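L-methionine gamma-lyase (Fusobacterium nucleatum subsp. nucleatum ATCC 25586, PDB 7BQW) is a pyridoxal-phosphate-dependent enzyme of the Cys/Met metabolism family, with an aminotransferase-type fold and an assembly of four subunits. Local coordinates at residues Y210-G215 with Y251-G256; M264-K269 with L378-D383; T109-T114 with Y152-A157; N158-I163 with K286-G291. All blocks are in the same frame, centred on the assembly; numbering follows the deposited sequence.

In the fold
Contact 3 closes the first loop, where the end of strand 148-154 comes back beside residues 109-114, which follow the neighbouring strand 103-107. The chain then runs straight into contact 4, where 158-163 meets 286-291 at the edge of the C-terminal five-stranded sheet; the two contacts touch through Pro-156 and Ile-163. Nested within the long loop of contact 4 lies contact 1, which joins the turn 210-215 to helix 247-257. Contact 2 crosses contact 4: helix 260-279 lies inside that loop, but its partner 378-383 comes after it, at the start of the last helix, 381-392. Contacts 1 and 2 meet where Tyr-210 packs on Met-264, and both face the second subunit.

Contact 1 of 4, residues Y210-G215 with Y251-G256; sequences YLNGHG and YYIIRG
A buried, mainly backbone contact joins the turn at Asn-212 to Gly-256 and Ile-253 of helix 247-257, at the interface with the second subunit. Gly-256 has no side chain, and this lets the turn come right up to the helix: its CA lies 3.5 Å from Asn-212 O in a CA-H...O contact. The same carbonyl oxygen accepts a nearly straight hydrogen bond from His-214 ND1 (3.2 Å, 172° at the hydrogen), which lies in the imidazole plane and fixes the tilt of that ring beside Gly-256. With its CG anti to the backbone N (chi1 171°), Asn-212 brings its amide up to the backbone of Tyr-252 and Ile-253, and CB rests 4.1 Å from Ile-253 CG1. OD1 comes to 3.2 Å from Tyr-252 O. Since both are acceptors they cannot bond to each other; instead Arg-255 of the second subunit reaches in with NH2 to Asn-212 OD1 and NH1 to Tyr-252 O. The other end of the amide, ND2, binds Asp-216 OD1 in its own chain. A loop and helix of the large domain, bridged by an arginine of the partner subunit, suit the fold type I PLP-dependent enzymes, which are built on tightly paired subunits.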
loop_
_atom_site.group_PDB
_atom_site.type_symbol
_atom_site.label_atom_id
_atom_site.label_comp_id
_atom_site.label_asym_id
_atom_site.label_seq_id
_atom_site.Cartn_x
_atom_site.Cartn_y
_atom_site.Cartn_z
ATOM N N TYR A 210 19.784 -1.328 -5.929
ATOM C CA TYR A 210 19.663 -0.346 -7.003
ATOM C C TYR A 210 18.393 -0.513 -7.838
ATOM O O TYR A 210 17.865 0.476 -8.354
ATOM C CB TYR A 210 20.873 -0.443 -7.921
ATOM C CG TYR A 210 22.161 0.099 -7.346
ATOM C CD1 TYR A 210 22.322 1.466 -7.108
ATOM C CD2 TYR A 210 23.244 -0.744 -7.098
ATOM C CE1 TYR A 210 23.530 1.975 -6.609
ATOM C CE2 TYR A 210 24.437 -0.252 -6.600
ATOM C CZ TYR A 210 24.579 1.107 -6.359
ATOM O OH TYR A 210 25.775 1.585 -5.878
ATOM N N LEU A 211 17.930 -1.746 -8.064
ATOM C CA LEU A 211 16.873 -1.941 -9.057
ATOM C C LEU A 211 15.574 -1.300 -8.594
ATOM O O LEU A 211 14.915 -0.574 -9.353
ATOM C CB LEU A 211 16.659 -3.425 -9.354
ATOM C CG LEU A 211 17.673 -4.188 -10.219
ATOM C CD1 LEU A 211 17.367 -5.727 -10.234
ATOM C CD2 LEU A 211 17.747 -3.630 -11.658
ATOM N N ASN A 212 15.179 -1.564 -7.355
ATOM C CA ASN A 212 14.100 -0.783 -6.769
ATOM C C ASN A 212 14.555 0.647 -6.498
ATOM O O ASN A 212 13.876 1.601 -6.879
ATOM C CB ASN A 212 13.600 -1.428 -5.484
ATOM C CG ASN A 212 12.656 -0.535 -4.756
ATOM O OD1 ASN A 212 11.614 -0.201 -5.288
ATOM N ND2 ASN A 212 13.022 -0.107 -3.553
ATOM N N GLY A 213 15.688 0.809 -5.810
ATOM C CA GLY A 213 16.409 2.071 -5.747
ATOM C C GLY A 213 15.956 3.046 -4.679
ATOM O O GLY A 213 16.654 4.043 -4.442
ATOM N N HIS A 214 14.848 2.765 -3.990
ATOM C CA HIS A 214 14.162 3.753 -3.167
ATOM C C HIS A 214 14.096 3.337 -1.703
ATOM O O HIS A 214 13.262 3.860 -0.956
ATOM C CB HIS A 214 12.750 4.011 -3.717
ATOM C CG HIS A 214 12.724 4.964 -4.880
ATOM N ND1 HIS A 214 12.979 4.569 -6.179
ATOM C CD2 HIS A 214 12.491 6.299 -4.935
ATOM C CE1 HIS A 214 12.900 5.615 -6.982
ATOM N NE2 HIS A 214 12.615 6.677 -6.251
ATOM N N GLY A 215 14.950 2.400 -1.285
ATOM C CA GLY A 215 15.103 2.039 0.114
ATOM C C GLY A 215 13.835 1.648 0.850
ATOM O O GLY A 215 13.775 1.778 2.072
ATOM N N TYR A 251 4.729 -3.743 -7.414
ATOM C CA TYR A 251 4.426 -2.430 -7.968
ATOM C C TYR A 251 5.547 -1.432 -7.667
ATOM O O TYR A 251 6.109 -0.813 -8.573
ATOM C CB TYR A 251 3.090 -1.914 -7.417
ATOM C CG TYR A 251 2.727 -0.625 -8.085
ATOM C CD1 TYR A 251 2.059 -0.627 -9.317
ATOM C CD2 TYR A 251 3.114 0.595 -7.540
ATOM C CE1 TYR A 251 1.769 0.549 -9.965
ATOM C CE2 TYR A 251 2.832 1.777 -8.189
ATOM C CZ TYR A 251 2.168 1.743 -9.394
ATOM O OH TYR A 251 1.895 2.901 -10.040
ATOM N N TYR A 252 5.897 -1.277 -6.391
ATOM C CA TYR A 252 6.995 -0.401 -6.014
ATOM C C TYR A 252 8.245 -0.619 -6.853
ATOM O O TYR A 252 9.028 0.322 -7.042
ATOM C CB TYR A 252 7.344 -0.616 -4.546
ATOM C CG TYR A 252 6.493 0.119 -3.545
ATOM C CD1 TYR A 252 6.236 1.484 -3.673
ATOM C CD2 TYR A 252 5.966 -0.546 -2.451
ATOM C CE1 TYR A 252 5.469 2.154 -2.741
ATOM C CE2 TYR A 252 5.202 0.116 -1.518
ATOM C CZ TYR A 252 4.954 1.463 -1.663
ATOM O OH TYR A 252 4.197 2.107 -0.708
ATOM N N ILE A 253 8.486 -1.847 -7.335
ATOM C CA ILE A 253 9.724 -2.056 -8.081
ATOM C C ILE A 253 9.550 -1.698 -9.550
ATOM O O ILE A 253 10.451 -1.116 -10.162
ATOM C CB ILE A 253 10.251 -3.489 -7.920
ATOM C CG1 ILE A 253 10.452 -3.813 -6.446
ATOM C CG2 ILE A 253 11.614 -3.616 -8.618
ATOM C CD1 ILE A 253 10.750 -5.199 -6.219
ATOM N N ILE A 254 8.418 -2.068 -10.145
ATOM C CA ILE A 254 8.074 -1.548 -11.464
ATOM C C ILE A 254 8.174 -0.029 -11.469
ATOM O O ILE A 254 8.815 0.580 -12.339
ATOM C CB ILE A 254 6.667 -2.003 -11.868
ATOM C CG1 ILE A 254 6.617 -3.534 -11.923
ATOM C CG2 ILE A 254 6.289 -1.335 -13.177
ATOM C CD1 ILE A 254 5.224 -4.102 -11.955
ATOM N N ARG A 255 7.563 0.601 -10.471
ATOM C CA ARG A 255 7.655 2.046 -10.370
ATOM C C ARG A 255 9.098 2.497 -10.208
ATOM O O ARG A 255 9.524 3.477 -10.836
ATOM C CB ARG A 255 6.816 2.541 -9.205
ATOM C CG ARG A 255 6.645 4.034 -9.214
ATOM C CD ARG A 255 6.021 4.464 -7.908
ATOM N NE ARG A 255 4.990 5.460 -8.098
ATOM C CZ ARG A 255 5.056 6.687 -7.607
ATOM N NH1 ARG A 255 6.109 7.058 -6.878
ATOM N NH2 ARG A 255 4.048 7.529 -7.822
ATOM N N GLY A 256 9.858 1.818 -9.353
ATOM C CA GLY A 256 11.261 2.181 -9.186
ATOM C C GLY A 256 12.043 2.106 -10.482
ATOM O O GLY A 256 12.940 2.914 -10.708
#

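Contact 2 of 4, residues M264-K269 with L378-D383; sequences MERHCK and LENVED
NH1 of Arg-266, whose aliphatic part lies against Leu-378, is gripped by two carboxylates of the second subunit, forming salt bridges with Glu-261 and Glu-265 there. The contact lies on the C-terminal side of the fold type I subunit, where helix 260-279 meets the turn into the last helix, 381-392. Arg-266 starts extended away from its backbone N (chi1 -177°), then bends at chi2 and chi3, which brings the guanidinium beside the turn, edge toward Glu-379 O. Along the way CB passes 3.8 Å from Leu-378 CD2. Asn-380 sits at the N-cap position, but its side chain does not cap the helix; OD1 turns to the backbone N of Gly-9 of the second subunit, and ND2 stands 3.8 Å from Arg-266 NH2. His-267 has its ring rotation set by a hydrogen bond from ND1 to Val-376 O and by an edge-to-face pairing with Tyr-210. Leu-378 CD2 presses onto one face of this imidazole in a close CH-pi contact, 3.3 Å from the ring centroid and only 4° off the normal.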
loop_
_atom_site.group_PDB
_atom_site.type_symbol
_atom_site.label_atom_id
_atom_site.label_comp_id
_atom_site.label_asym_id
_atom_site.label_seq_id
_atom_site.Cartn_x
_atom_site.Cartn_y
_atom_site.Cartn_z
ATOM N N MET A 264 21.035 5.268 -12.153
ATOM C CA MET A 264 22.398 4.748 -12.286
ATOM C C MET A 264 23.330 5.792 -12.903
ATOM O O MET A 264 24.489 5.929 -12.484
ATOM C CB MET A 264 22.390 3.446 -13.098
ATOM C CG MET A 264 21.423 2.356 -12.553
ATOM S SD MET A 264 21.638 1.978 -10.780
ATOM C CE MET A 264 23.375 1.553 -10.666
ATOM N N GLU A 265 22.822 6.572 -13.869
ATOM C CA GLU A 265 23.602 7.671 -14.445
ATOM C C GLU A 265 24.054 8.640 -13.359
ATOM O O GLU A 265 25.239 8.979 -13.268
ATOM C CB GLU A 265 22.763 8.392 -15.510
ATOM C CG GLU A 265 23.479 8.696 -16.830
ATOM C CD GLU A 265 22.530 9.151 -17.951
ATOM O OE1 GLU A 265 21.829 8.300 -18.580
ATOM O OE2 GLU A 265 22.496 10.379 -18.196
ATOM N N ARG A 266 23.124 9.060 -12.487
ATOM C CA ARG A 266 23.487 9.999 -11.437
ATOM C C ARG A 266 24.312 9.325 -10.343
ATOM O O ARG A 266 25.268 9.926 -9.830
ATOM C CB ARG A 266 22.222 10.662 -10.879
ATOM C CG ARG A 266 22.444 11.732 -9.814
ATOM C CD ARG A 266 23.262 12.923 -10.335
ATOM N NE ARG A 266 22.430 14.023 -10.853
ATOM C CZ ARG A 266 21.981 15.054 -10.127
ATOM N NH1 ARG A 266 21.248 15.979 -10.727
ATOM N NH2 ARG A 266 22.258 15.183 -8.818
ATOM N N HIS A 267 23.966 8.080 -9.965
ATOM C CA HIS A 267 24.807 7.326 -9.031
ATOM C C HIS A 267 26.265 7.305 -9.498
ATOM O O HIS A 267 27.180 7.697 -8.767
ATOM C CB HIS A 267 24.300 5.889 -8.888
ATOM C CG HIS A 267 23.144 5.745 -7.957
ATOM N ND1 HIS A 267 23.197 6.145 -6.637
ATOM C CD2 HIS A 267 21.897 5.262 -8.157
ATOM C CE1 HIS A 267 22.031 5.909 -6.065
ATOM N NE2 HIS A 267 21.226 5.372 -6.965
ATOM N N CYS A 268 26.492 6.848 -10.729
ATOM C CA CYS A 268 27.854 6.715 -11.231
ATOM C C CYS A 268 28.522 8.065 -11.456
ATOM O O CYS A 268 29.719 8.212 -11.186
ATOM C CB CYS A 268 27.836 5.875 -12.507
ATOM S SG CYS A 268 27.370 4.111 -12.171
ATOM N N LYS A 269 27.766 9.071 -11.903
ATOM C CA LYS A 269 28.349 10.396 -12.095
ATOM C C LYS A 269 28.790 11.007 -10.766
ATOM O O LYS A 269 29.848 11.642 -10.693
ATOM C CB LYS A 269 27.346 11.306 -12.802
ATOM C CG LYS A 269 27.902 12.625 -13.304
ATOM C CD LYS A 269 26.813 13.703 -13.372
ATOM C CE LYS A 269 27.362 15.000 -13.991
ATOM N NZ LYS A 269 26.477 16.183 -13.769
ATOM N N LEU A 378 21.848 10.000 -4.778
ATOM C CA LEU A 378 21.518 10.903 -5.874
ATOM C C LEU A 378 21.507 12.370 -5.453
ATOM O O LEU A 378 21.104 13.229 -6.249
ATOM C CB LEU A 378 20.163 10.520 -6.489
ATOM C CG LEU A 378 19.980 9.066 -6.939
ATOM C CD1 LEU A 378 18.647 8.915 -7.593
ATOM C CD2 LEU A 378 21.096 8.636 -7.898
ATOM N N GLU A 379 21.945 12.681 -4.233
ATOM C CA GLU A 379 22.051 14.076 -3.830
ATOM C C GLU A 379 22.962 14.843 -4.784
ATOM O O GLU A 379 23.715 14.263 -5.571
ATOM C CB GLU A 379 22.584 14.192 -2.406
ATOM C CG GLU A 379 21.681 13.583 -1.367
ATOM C CD GLU A 379 22.102 12.171 -0.995
ATOM O OE1 GLU A 379 22.749 11.502 -1.845
ATOM O OE2 GLU A 379 21.798 11.755 0.151
ATOM N N ASN A 380 22.880 16.173 -4.720
ATOM C CA ASN A 380 23.815 16.986 -5.487
ATOM C C ASN A 380 25.223 16.749 -4.941
ATOM O O ASN A 380 25.464 16.889 -3.737
ATOM C CB ASN A 380 23.422 18.466 -5.425
ATOM C CG ASN A 380 22.284 18.823 -6.393
ATOM O OD1 ASN A 380 21.163 19.077 -5.967
ATOM N ND2 ASN A 380 22.574 18.850 -7.689
ATOM N N VAL A 381 26.142 16.348 -5.827
ATOM C CA VAL A 381 27.438 15.841 -5.385
ATOM C C VAL A 381 28.191 16.876 -4.558
ATOM O O VAL A 381 28.968 16.516 -3.662
ATOM C CB VAL A 381 28.257 15.365 -6.601
ATOM C CG1 VAL A 381 28.354 16.474 -7.655
ATOM C CG2 VAL A 381 29.631 14.849 -6.174
ATOM N N GLU A 382 27.960 18.170 -4.818
ATOM C CA GLU A 382 28.631 19.214 -4.045
ATOM C C GLU A 382 28.286 19.106 -2.567
ATOM O O GLU A 382 29.155 19.280 -1.702
ATOM C CB GLU A 382 28.252 20.597 -4.578
ATOM C CG GLU A 382 28.669 20.849 -6.027
ATOM C CD GLU A 382 27.711 20.213 -7.051
ATOM O OE1 GLU A 382 28.176 19.902 -8.180
ATOM O OE2 GLU A 382 26.505 20.015 -6.723
ATOM N N ASP A 383 27.021 18.791 -2.258
ATOM C CA ASP A 383 26.599 18.677 -0.866
ATOM C C ASP A 383 27.106 17.395 -0.216
ATOM O O ASP A 383 27.404 17.399 0.980
ATOM C CB ASP A 383 25.076 18.774 -0.782
ATOM C CG ASP A 383 24.532 20.014 -1.488
ATOM O OD1 ASP A 383 25.070 21.125 -1.270
ATOM O OD2 ASP A 383 23.588 19.879 -2.278
#

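Contact 3 of 4, residues T109-T114 with Y152-A157; sequences TLYGCT and YLETPA
Leu-110 sends CD2 to the edge of the Tyr-152 ring, where it meets CE1 at 3.4 Å while lying close to the ring plane. The same methyl also rests 3.8 Å from Glu-154 CG, so the leucine touches both side chains, which point to the same side of the strand. At Tyr-111 the contact turns polar. The backbone N of Tyr-111 donates a weak but fairly straight bond to Glu-154 OE2 (3.3 Å, 166° at the hydrogen). Glu-154 reaches that far because its chain runs extended beyond CG (chi2 -169°). Its other oxygen, OE1, comes to 3.7 Å from Tyr-111 CB and lies at the edge of the tyrosine ring, near its plane. Strand 103-107, which runs into 109-114, and strand 148-154, whose end opens 152-157, are parallel neighbours in the large-domain sheet; both segments lie at their C-terminal ends, where fold type I enzymes generally hold their cofactor. Past Gly-112 and the N-cap residue Cys-113, helix 114-121 begins with Thr-114. Its OG1 donates to Tyr-111 O (2.9 Å), almost in line with the carbonyl bond (161° at the oxygen), which ties the turn to the helix start; Glu-154 OE1 is 4.0 Å from Thr-114 OG1.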
loop_
_atom_site.group_PDB
_atom_site.type_symbol
_atom_site.label_atom_id
_atom_site.label_comp_id
_atom_site.label_asym_id
_atom_site.label_seq_id
_atom_site.Cartn_x
_atom_site.Cartn_y
_atom_site.Cartn_z
ATOM N N THR A 109 35.269 -14.676 0.184
ATOM C CA THR A 109 34.510 -13.501 0.619
ATOM C C THR A 109 33.298 -13.316 -0.278
ATOM O O THR A 109 33.422 -12.883 -1.430
ATOM C CB THR A 109 35.341 -12.221 0.600
ATOM O OG1 THR A 109 35.354 -11.673 -0.731
ATOM C CG2 THR A 109 36.748 -12.488 1.070
ATOM N N LEU A 110 32.131 -13.622 0.255
ATOM C CA LEU A 110 30.895 -13.127 -0.309
ATOM C C LEU A 110 30.218 -12.257 0.728
ATOM O O LEU A 110 30.498 -12.351 1.928
ATOM C CB LEU A 110 29.943 -14.252 -0.723
ATOM C CG LEU A 110 30.510 -15.284 -1.686
ATOM C CD1 LEU A 110 30.658 -16.620 -0.955
ATOM C CD2 LEU A 110 29.632 -15.378 -2.937
ATOM N N TYR A 111 29.343 -11.389 0.231
ATOM C CA TYR A 111 28.299 -10.799 1.051
ATOM C C TYR A 111 27.742 -11.853 2.000
ATOM O O TYR A 111 27.378 -12.956 1.575
ATOM C CB TYR A 111 27.193 -10.241 0.146
ATOM C CG TYR A 111 25.802 -10.274 0.743
ATOM C CD1 TYR A 111 24.826 -11.112 0.226
ATOM C CD2 TYR A 111 25.456 -9.443 1.809
ATOM C CE1 TYR A 111 23.544 -11.141 0.762
ATOM C CE2 TYR A 111 24.182 -9.465 2.354
ATOM C CZ TYR A 111 23.231 -10.320 1.827
ATOM O OH TYR A 111 21.963 -10.355 2.360
ATOM N N GLY A 112 27.734 -11.526 3.294
ATOM C CA GLY A 112 27.159 -12.393 4.307
ATOM C C GLY A 112 25.733 -12.780 3.974
ATOM O O GLY A 112 25.224 -12.402 2.918
ATOM N N CYS A 113 25.074 -13.531 4.855
ATOM C CA CYS A 113 23.763 -14.109 4.563
ATOM C C CYS A 113 23.904 -15.186 3.493
ATOM O O CYS A 113 23.507 -16.334 3.723
ATOM C CB CYS A 113 22.738 -13.043 4.138
ATOM S SG CYS A 113 22.014 -12.097 5.507
ATOM N N THR A 114 24.476 -14.853 2.326
ATOM C CA THR A 114 24.829 -15.933 1.415
ATOM C C THR A 114 26.082 -16.663 1.870
ATOM O O THR A 114 26.262 -17.828 1.514
ATOM C CB THR A 114 25.027 -15.449 -0.021
ATOM O OG1 THR A 114 26.384 -15.050 -0.217
ATOM C CG2 THR A 114 24.112 -14.303 -0.335
ATOM N N TYR A 152 29.446 -20.124 -8.036
ATOM C CA TYR A 152 28.644 -18.988 -7.609
ATOM C C TYR A 152 29.563 -17.793 -7.408
ATOM O O TYR A 152 30.476 -17.856 -6.580
ATOM C CB TYR A 152 27.892 -19.321 -6.316
ATOM C CG TYR A 152 27.023 -18.185 -5.833
ATOM C CD1 TYR A 152 27.571 -17.140 -5.066
ATOM C CD2 TYR A 152 25.660 -18.136 -6.153
ATOM C CE1 TYR A 152 26.807 -16.094 -4.639
ATOM C CE2 TYR A 152 24.884 -17.076 -5.719
ATOM C CZ TYR A 152 25.468 -16.060 -4.966
ATOM O OH TYR A 152 24.714 -15.015 -4.527
ATOM N N LEU A 153 29.305 -16.699 -8.132
ATOM C CA LEU A 153 30.238 -15.572 -8.192
ATOM C C LEU A 153 29.562 -14.223 -7.894
ATOM O O LEU A 153 28.336 -14.042 -8.017
ATOM C CB LEU A 153 30.924 -15.492 -9.575
ATOM C CG LEU A 153 31.578 -16.728 -10.197
ATOM C CD1 LEU A 153 31.514 -16.707 -11.728
ATOM C CD2 LEU A 153 33.020 -16.834 -9.717
ATOM N N GLU A 154 30.407 -13.252 -7.543
ATOM C CA GLU A 154 29.975 -11.907 -7.185
ATOM C C GLU A 154 30.953 -10.922 -7.787
ATOM O O GLU A 154 32.140 -10.959 -7.451
ATOM C CB GLU A 154 29.929 -11.718 -5.671
ATOM C CG GLU A 154 28.706 -12.319 -5.005
ATOM C CD GLU A 154 28.549 -11.879 -3.552
ATOM O OE1 GLU A 154 27.599 -12.356 -2.884
ATOM O OE2 GLU A 154 29.373 -11.056 -3.084
ATOM N N THR A 155 30.476 -10.043 -8.660
ATOM C CA THR A 155 31.421 -9.013 -9.078
ATOM C C THR A 155 30.724 -7.751 -9.585
ATOM O O THR A 155 29.806 -7.834 -10.415
ATOM C CB THR A 155 32.395 -9.565 -10.125
ATOM O OG1 THR A 155 33.444 -8.620 -10.311
ATOM C CG2 THR A 155 31.717 -9.837 -11.448
ATOM N N PRO A 156 31.112 -6.556 -9.092
ATOM C CA PRO A 156 32.051 -6.315 -7.982
ATOM C C PRO A 156 31.549 -6.924 -6.679
ATOM O O PRO A 156 30.378 -7.270 -6.619
ATOM C CB PRO A 156 32.096 -4.789 -7.890
ATOM C CG PRO A 156 31.768 -4.328 -9.279
ATOM C CD PRO A 156 30.771 -5.301 -9.803
ATOM N N ALA A 157 32.398 -7.076 -5.663
ATOM C CA ALA A 157 31.997 -7.825 -4.482
ATOM C C ALA A 157 32.558 -7.174 -3.238
ATOM O O ALA A 157 33.645 -6.595 -3.258
ATOM C CB ALA A 157 32.469 -9.288 -4.534
#

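Contact 4 of 4, residues N158-I163 with K286-G291; sequences NPNLKI and KVYYPG
The Tyr-288 ring carries the amide of Asn-160 over one face: OD1 stands 3.4 Å above the ring plane, displaced from the centre toward the rim. The two side chains run side by side in the same direction, yet their planes are inclined by 41°, so the amide leans on the ring without stacking flat. Asn-160 CB supports the same approach, 3.4 Å from Tyr-288 CD2. Beyond the ring, the hydroxyl makes a weak hydrogen bond to Glu-315 on strand 311-316. Strand 284-288 is an outermost strand of the C-terminal sheet, and residues 158-163 follow strand 148-154; the contact thus lays the loop that leaves the large-domain sheet of the fold type I subunit against the edge strand of the C-terminal sheet. Next along the loop, Leu-161 adopts a left-handed backbone conformation (phi 50°) and directs its side chain at the opposing segment. CD1 comes to 3.3 Å from Tyr-288 O, and CB lies 3.8 Å from Pro-290 CD, the leucine and proline side chains crossing at about a right angle. His-295 NE2 is hydrogen-bonded to Leu-161 O. Ile-163 meets the same proline further along its ring, at CG and CB, with CD1 3.8 Å from Pro-290 CG, and Ala-301 of helix 298-304 packs on both residues.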
loop_
_atom_site.group_PDB
_atom_site.type_symbol
_atom_site.label_atom_id
_atom_site.label_comp_id
_atom_site.label_asym_id
_atom_site.label_seq_id
_atom_site.Cartn_x
_atom_site.Cartn_y
_atom_site.Cartn_z
ATOM N N ASN A 158 31.815 -7.308 -2.147
ATOM C CA ASN A 158 32.249 -6.782 -0.862
ATOM C C ASN A 158 33.637 -7.315 -0.491
ATOM O O ASN A 158 34.042 -8.400 -0.928
ATOM C CB ASN A 158 31.241 -7.162 0.227
ATOM C CG ASN A 158 30.115 -6.144 0.374
ATOM O OD1 ASN A 158 30.302 -5.073 0.967
ATOM N ND2 ASN A 158 28.940 -6.473 -0.165
ATOM N N PRO A 159 34.405 -6.554 0.297
ATOM C CA PRO A 159 34.144 -5.152 0.641
ATOM C C PRO A 159 35.223 -4.211 0.091
ATOM O O PRO A 159 35.231 -3.025 0.418
ATOM C CB PRO A 159 34.166 -5.179 2.165
ATOM C CG PRO A 159 35.227 -6.232 2.478
ATOM C CD PRO A 159 35.302 -7.183 1.283
ATOM N N ASN A 160 36.140 -4.764 -0.707
ATOM C CA ASN A 160 37.124 -4.009 -1.476
ATOM C C ASN A 160 36.773 -3.961 -2.957
ATOM O O ASN A 160 37.641 -3.668 -3.785
ATOM C CB ASN A 160 38.530 -4.600 -1.294
ATOM C CG ASN A 160 38.817 -5.030 0.147
ATOM O OD1 ASN A 160 38.976 -4.196 1.042
ATOM N ND2 ASN A 160 38.904 -6.338 0.366
ATOM N N LEU A 161 35.526 -4.266 -3.305
ATOM C CA LEU A 161 35.060 -4.340 -4.686
ATOM C C LEU A 161 35.982 -5.200 -5.547
ATOM O O LEU A 161 36.442 -4.796 -6.619
ATOM C CB LEU A 161 34.881 -2.946 -5.272
ATOM C CG LEU A 161 33.893 -2.159 -4.423
ATOM C CD1 LEU A 161 34.614 -1.033 -3.738
ATOM C CD2 LEU A 161 32.759 -1.651 -5.270
ATOM N N LYS A 162 36.248 -6.411 -5.064
ATOM C CA LYS A 162 36.918 -7.401 -5.887
ATOM C C LYS A 162 36.171 -7.588 -7.206
ATOM O O LYS A 162 34.952 -7.805 -7.229
ATOM C CB LYS A 162 37.019 -8.733 -5.137
ATOM C CG LYS A 162 37.764 -9.842 -5.888
ATOM C CD LYS A 162 38.242 -10.910 -4.907
ATOM C CE LYS A 162 38.012 -12.314 -5.445
ATOM N NZ LYS A 162 38.297 -13.333 -4.397
ATOM N N ILE A 163 36.907 -7.449 -8.296
ATOM C CA ILE A 163 36.442 -7.755 -9.638
ATOM C C ILE A 163 36.904 -9.164 -9.960
ATOM O O ILE A 163 37.875 -9.669 -9.384
ATOM C CB ILE A 163 36.958 -6.723 -10.668
ATOM C CG1 ILE A 163 36.481 -5.324 -10.278
ATOM C CG2 ILE A 163 36.470 -7.045 -12.086
ATOM C CD1 ILE A 163 34.967 -5.164 -10.350
ATOM N N LYS A 286 43.976 4.808 1.384
ATOM C CA LYS A 286 43.696 4.137 0.117
ATOM C C LYS A 286 42.215 4.219 -0.234
ATOM O O LYS A 286 41.356 4.470 0.620
ATOM C CB LYS A 286 44.127 2.663 0.138
ATOM C CG LYS A 286 44.288 2.068 -1.259
ATOM C CD LYS A 286 44.993 0.726 -1.254
ATOM C CE LYS A 286 44.143 -0.338 -0.600
ATOM N NZ LYS A 286 44.552 -1.689 -1.050
ATOM N N VAL A 287 41.927 3.996 -1.517
ATOM C CA VAL A 287 40.567 3.962 -2.036
ATOM C C VAL A 287 40.401 2.693 -2.864
ATOM O O VAL A 287 41.208 2.420 -3.759
ATOM C CB VAL A 287 40.237 5.211 -2.879
ATOM C CG1 VAL A 287 38.980 4.973 -3.709
ATOM C CG2 VAL A 287 40.073 6.443 -1.986
ATOM N N TYR A 288 39.364 1.913 -2.554
ATOM C CA TYR A 288 38.982 0.734 -3.324
ATOM C C TYR A 288 37.845 1.115 -4.269
ATOM O O TYR A 288 36.758 1.492 -3.815
ATOM C CB TYR A 288 38.544 -0.406 -2.401
ATOM C CG TYR A 288 39.501 -0.724 -1.275
ATOM C CD1 TYR A 288 39.494 0.014 -0.097
ATOM C CD2 TYR A 288 40.404 -1.778 -1.383
ATOM C CE1 TYR A 288 40.376 -0.280 0.935
ATOM C CE2 TYR A 288 41.282 -2.091 -0.349
ATOM C CZ TYR A 288 41.268 -1.333 0.805
ATOM O OH TYR A 288 42.141 -1.625 1.833
ATOM N N TYR A 289 38.088 1.009 -5.572
ATOM C CA TYR A 289 37.084 1.408 -6.551
ATOM C C TYR A 289 37.461 0.881 -7.930
ATOM O O TYR A 289 38.524 1.230 -8.455
ATOM C CB TYR A 289 36.934 2.931 -6.593
ATOM C CG TYR A 289 35.874 3.384 -7.568
ATOM C CD1 TYR A 289 34.525 3.183 -7.295
ATOM C CD2 TYR A 289 36.218 3.994 -8.764
ATOM C CE1 TYR A 289 33.549 3.570 -8.180
ATOM C CE2 TYR A 289 35.245 4.382 -9.668
ATOM C CZ TYR A 289 33.910 4.175 -9.369
ATOM O OH TYR A 289 32.945 4.570 -10.269
ATOM N N PRO A 290 36.612 0.065 -8.562
ATOM C CA PRO A 290 36.989 -0.537 -9.852
ATOM C C PRO A 290 37.360 0.463 -10.932
ATOM O O PRO A 290 37.838 0.041 -11.990
ATOM C CB PRO A 290 35.736 -1.339 -10.245
ATOM C CG PRO A 290 35.081 -1.647 -8.946
ATOM C CD PRO A 290 35.328 -0.457 -8.067
ATOM N N GLY A 291 37.161 1.758 -10.715
ATOM C CA GLY A 291 37.462 2.734 -11.745
ATOM C C GLY A 291 38.893 3.226 -11.702
ATOM O O GLY A 291 39.431 3.653 -12.724
#